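Local coordinates for small COPII coat GTPase SAR1 (Encephalitozoon cuniculi, PDB 6VS4), which is a small GTPase of the ADP-ribosylation factor family associated with the COPII coat, modelled here with guanosine-5'-diphosphate and magnesium, at residues Phe31-Phe36 with Ser63-Met68. Sequence-based numbering, arbitrary orientation.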
ATOM      1  N   PHE A  31      17.376  -4.374   8.948  1.00 54.23           N
ATOM      2  CA  PHE A  31      17.608  -5.368   9.985  1.00 57.89           C
ATOM      3  C   PHE A  31      19.038  -5.885   9.938  1.00 62.72           C
ATOM      4  O   PHE A  31      19.700  -6.006  10.975  1.00 70.60           O
ATOM      5  CB  PHE A  31      16.611  -6.514   9.824  1.00 66.27           C
ATOM      6  CG  PHE A  31      17.025  -7.781  10.512  1.00 76.66           C
ATOM      7  CD1 PHE A  31      16.683  -8.005  11.836  1.00 82.36           C
ATOM      8  CD2 PHE A  31      17.753  -8.749   9.838  1.00 79.44           C
ATOM      9  CE1 PHE A  31      17.059  -9.173  12.474  1.00 85.58           C
ATOM     10  CE2 PHE A  31      18.137  -9.914  10.472  1.00 84.45           C
ATOM     11  CZ  PHE A  31      17.786 -10.128  11.791  1.00 84.81           C
ATOM     12  N   VAL A  32      19.539  -6.168   8.737  1.00 56.45           N
ATOM     13  CA  VAL A  32      20.880  -6.718   8.604  1.00 61.32           C
ATOM     14  C   VAL A  32      21.923  -5.665   8.941  1.00 65.07           C
ATOM     15  O   VAL A  32      22.887  -5.935   9.667  1.00 68.62           O
ATOM     16  CB  VAL A  32      21.068  -7.286   7.188  1.00 68.92           C
ATOM     17  CG1 VAL A  32      22.543  -7.423   6.849  1.00 73.49           C
ATOM     18  CG2 VAL A  32      20.338  -8.615   7.070  1.00 67.92           C
ATOM     19  N   LYS A  33      21.733  -4.443   8.442  1.00 68.24           N
ATOM     20  CA  LYS A  33      22.660  -3.358   8.737  1.00 67.13           C
ATOM     21  C   LYS A  33      22.764  -3.099  10.238  1.00 68.26           C
ATOM     22  O   LYS A  33      23.825  -2.694  10.726  1.00 80.69           O
ATOM     23  CB  LYS A  33      22.218  -2.100   7.984  1.00 64.95           C
ATOM     24  CG  LYS A  33      23.105  -0.882   8.160  1.00 78.06           C
ATOM     25  CD  LYS A  33      23.480  -0.271   6.813  1.00 92.64           C
ATOM     26  CE  LYS A  33      22.257   0.006   5.956  1.00 97.19           C
ATOM     27  NZ  LYS A  33      22.635   0.431   4.578  1.00 97.91           N
ATOM     28  N   SER A  34      21.683  -3.331  10.984  1.00 61.97           N
ATOM     29  CA  SER A  34      21.669  -3.098  12.425  1.00 59.05           C
ATOM     30  C   SER A  34      22.242  -4.257  13.230  1.00 66.31           C
ATOM     31  O   SER A  34      22.410  -4.120  14.447  1.00 66.93           O
ATOM     32  CB  SER A  34      20.244  -2.826  12.901  1.00 64.56           C
ATOM     33  OG  SER A  34      19.552  -4.049  13.054  1.00 74.83           O
ATOM     34  N   LEU A  35      22.540  -5.388  12.588  1.00 65.48           N
ATOM     35  CA  LEU A  35      23.041  -6.553  13.311  1.00 64.40           C
ATOM     36  C   LEU A  35      24.442  -6.322  13.851  1.00 60.32           C
ATOM     37  O   LEU A  35      24.786  -6.834  14.921  1.00 66.27           O
ATOM     38  CB  LEU A  35      23.035  -7.780  12.396  1.00 69.36           C
ATOM     39  CG  LEU A  35      21.787  -8.664  12.413  1.00 72.64           C
ATOM     40  CD1 LEU A  35      22.050  -9.952  11.664  1.00 69.89           C
ATOM     41  CD2 LEU A  35      21.354  -8.952  13.844  1.00 74.50           C
ATOM     42  N   PHE A  36      25.257  -5.566  13.136  1.00 57.84           N
ATOM     43  CA  PHE A  36      26.662  -5.403  13.463  1.00 59.87           C
ATOM     44  C   PHE A  36      26.835  -4.056  14.152  1.00 70.31           C
ATOM     45  O   PHE A  36      26.696  -3.006  13.516  1.00 72.80           O
ATOM     46  CB  PHE A  36      27.507  -5.508  12.197  1.00 66.94           C
ATOM     47  CG  PHE A  36      27.279  -6.785  11.432  1.00 69.23           C
ATOM     48  CD1 PHE A  36      28.032  -7.919  11.700  1.00 64.45           C
ATOM     49  CD2 PHE A  36      26.288  -6.857  10.464  1.00 67.96           C
ATOM     50  CE1 PHE A  36      27.813  -9.093  11.007  1.00 59.45           C
ATOM     51  CE2 PHE A  36      26.062  -8.027   9.768  1.00 69.04           C
ATOM     52  CZ  PHE A  36      26.829  -9.147  10.038  1.00 64.80           C
ATOM     53  N   SER A  63      21.424   3.436  -2.433  1.00105.81           N
ATOM     54  CA  SER A  63      21.625   4.870  -2.259  1.00109.83           C
ATOM     55  C   SER A  63      22.944   5.182  -1.556  1.00108.59           C
ATOM     56  O   SER A  63      23.663   6.104  -1.957  1.00115.50           O
ATOM     57  CB  SER A  63      20.453   5.469  -1.479  1.00109.60           C
ATOM     58  OG  SER A  63      20.081   4.633  -0.396  1.00106.96           O
ATOM     59  N   THR A  64      23.265   4.448  -0.489  1.00 94.85           N
ATOM     60  CA  THR A  64      24.390   4.799   0.366  1.00 85.86           C
ATOM     61  C   THR A  64      25.616   3.903   0.223  1.00 87.69           C
ATOM     62  O   THR A  64      26.716   4.342   0.568  1.00 87.33           O
ATOM     63  CB  THR A  64      23.948   4.800   1.841  1.00 78.07           C
ATOM     64  OG1 THR A  64      23.552   3.480   2.233  1.00 79.55           O
ATOM     65  CG2 THR A  64      22.770   5.732   2.030  1.00 69.84           C
ATOM     66  N   ASP A  65      25.467   2.672  -0.263  1.00 84.15           N
ATOM     67  CA  ASP A  65      26.558   1.703  -0.276  1.00 81.85           C
ATOM     68  C   ASP A  65      27.123   1.545  -1.683  1.00 76.35           C
ATOM     69  O   ASP A  65      26.373   1.346  -2.644  1.00 80.80           O
ATOM     70  CB  ASP A  65      26.073   0.364   0.274  1.00 81.02           C
ATOM     71  CG  ASP A  65      25.288   0.528   1.563  1.00 84.11           C
ATOM     72  OD1 ASP A  65      25.714   1.332   2.420  1.00 86.20           O
ATOM     73  OD2 ASP A  65      24.243  -0.138   1.714  1.00 85.12           O
ATOM     74  N   VAL A  66      28.448   1.608  -1.797  1.00 66.68           N
ATOM     75  CA  VAL A  66      29.130   1.662  -3.085  1.00 64.59           C
ATOM     76  C   VAL A  66      30.239   0.615  -3.106  1.00 68.96           C
ATOM     77  O   VAL A  66      31.088   0.578  -2.205  1.00 70.11           O
ATOM     78  CB  VAL A  66      29.706   3.070  -3.344  1.00 66.34           C
ATOM     79  CG1 VAL A  66      30.512   3.107  -4.624  1.00 68.73           C
ATOM     80  CG2 VAL A  66      28.584   4.093  -3.390  1.00 67.15           C
ATOM     81  N   TYR A  67      30.247  -0.218  -4.148  1.00 62.14           N
ATOM     82  CA  TYR A  67      31.333  -1.171  -4.329  1.00 62.79           C
ATOM     83  C   TYR A  67      32.646  -0.434  -4.564  1.00 67.47           C
ATOM     84  O   TYR A  67      32.687   0.589  -5.256  1.00 61.53           O
ATOM     85  CB  TYR A  67      31.042  -2.102  -5.509  1.00 62.75           C
ATOM     86  CG  TYR A  67      30.114  -3.263  -5.209  1.00 53.83           C
ATOM     87  CD1 TYR A  67      28.759  -3.197  -5.513  1.00 56.33           C
ATOM     88  CD2 TYR A  67      30.600  -4.430  -4.630  1.00 51.83           C
ATOM     89  CE1 TYR A  67      27.911  -4.261  -5.243  1.00 56.25           C
ATOM     90  CE2 TYR A  67      29.763  -5.509  -4.363  1.00 51.00           C
ATOM     91  CZ  TYR A  67      28.421  -5.419  -4.671  1.00 63.18           C
ATOM     92  OH  TYR A  67      27.585  -6.487  -4.406  1.00 65.37           O
ATOM     93  N   MET A  68      33.723  -0.961  -3.981  1.00 58.02           N
ATOM     94  CA  MET A  68      35.042  -0.376  -4.179  1.00 66.49           C
ATOM     95  C   MET A  68      35.803  -1.197  -5.206  1.00 75.08           C
ATOM     96  O   MET A  68      35.671  -2.428  -5.239  1.00 68.91           O
ATOM     97  CB  MET A  68      35.844  -0.356  -2.874  1.00 65.51           C
ATOM     98  CG  MET A  68      35.168   0.357  -1.707  1.00 81.02           C
ATOM     99  SD  MET A  68      34.937   2.132  -1.894  1.00104.70           S
ATOM    100  CE  MET A  68      34.730   2.615  -0.177  1.00107.75           C
TER
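T64 is the first residue of 63-68 to come near the helix 9-33, and it meets the amino group of K33 loosely: its OG1 lies 4.0 Å from K33 NZ, near enough to touch but too far to bond. The hydroxyl is turned instead to its own neighbour, giving T64 OG1 a weak hydrogen bond of 3.1 Å to D65 OD1. It can do so because chi1 of 64° swings OG1 between the backbone N and the carbonyl carbon, on the side where the D65 carboxylate stands.

D65 carries the contact. Its side chain and that of K33 approach from opposite directions, and the lysine ammonium favours one oxygen: K33 NZ is 3.3 Å from D65 OD2, a salt bridge, against 3.9 Å from D65 OD1. The lysine starts out extended, with CG anti to the backbone N (chi1 -179°), then bends at chi2 and chi3. That reach spans a wide gap, since the K33 and D65 CA atoms are 11.0 Å apart. OD2 also accepts a hydrogen bond from the backbone N of S61, while the D65 side chain packs on I78 and I80 of strand 75-80, the strand with which M68 pairs through Y77.

The contact thus joins the C-terminal end of the long N-terminal helix to the loop leading into the short, weakly bonded strand at about 67-68, outermost of this chain's sheet in this P-loop GTPase fold. With only 67 Å² buried, it rests on charge rather than on packing. Of the buried carboxylate, OD2 takes both the S61 amide and the K33 bridge, while OD1 receives the weak bond from T64 OG1, a setting that would be expected to favour the ionised form.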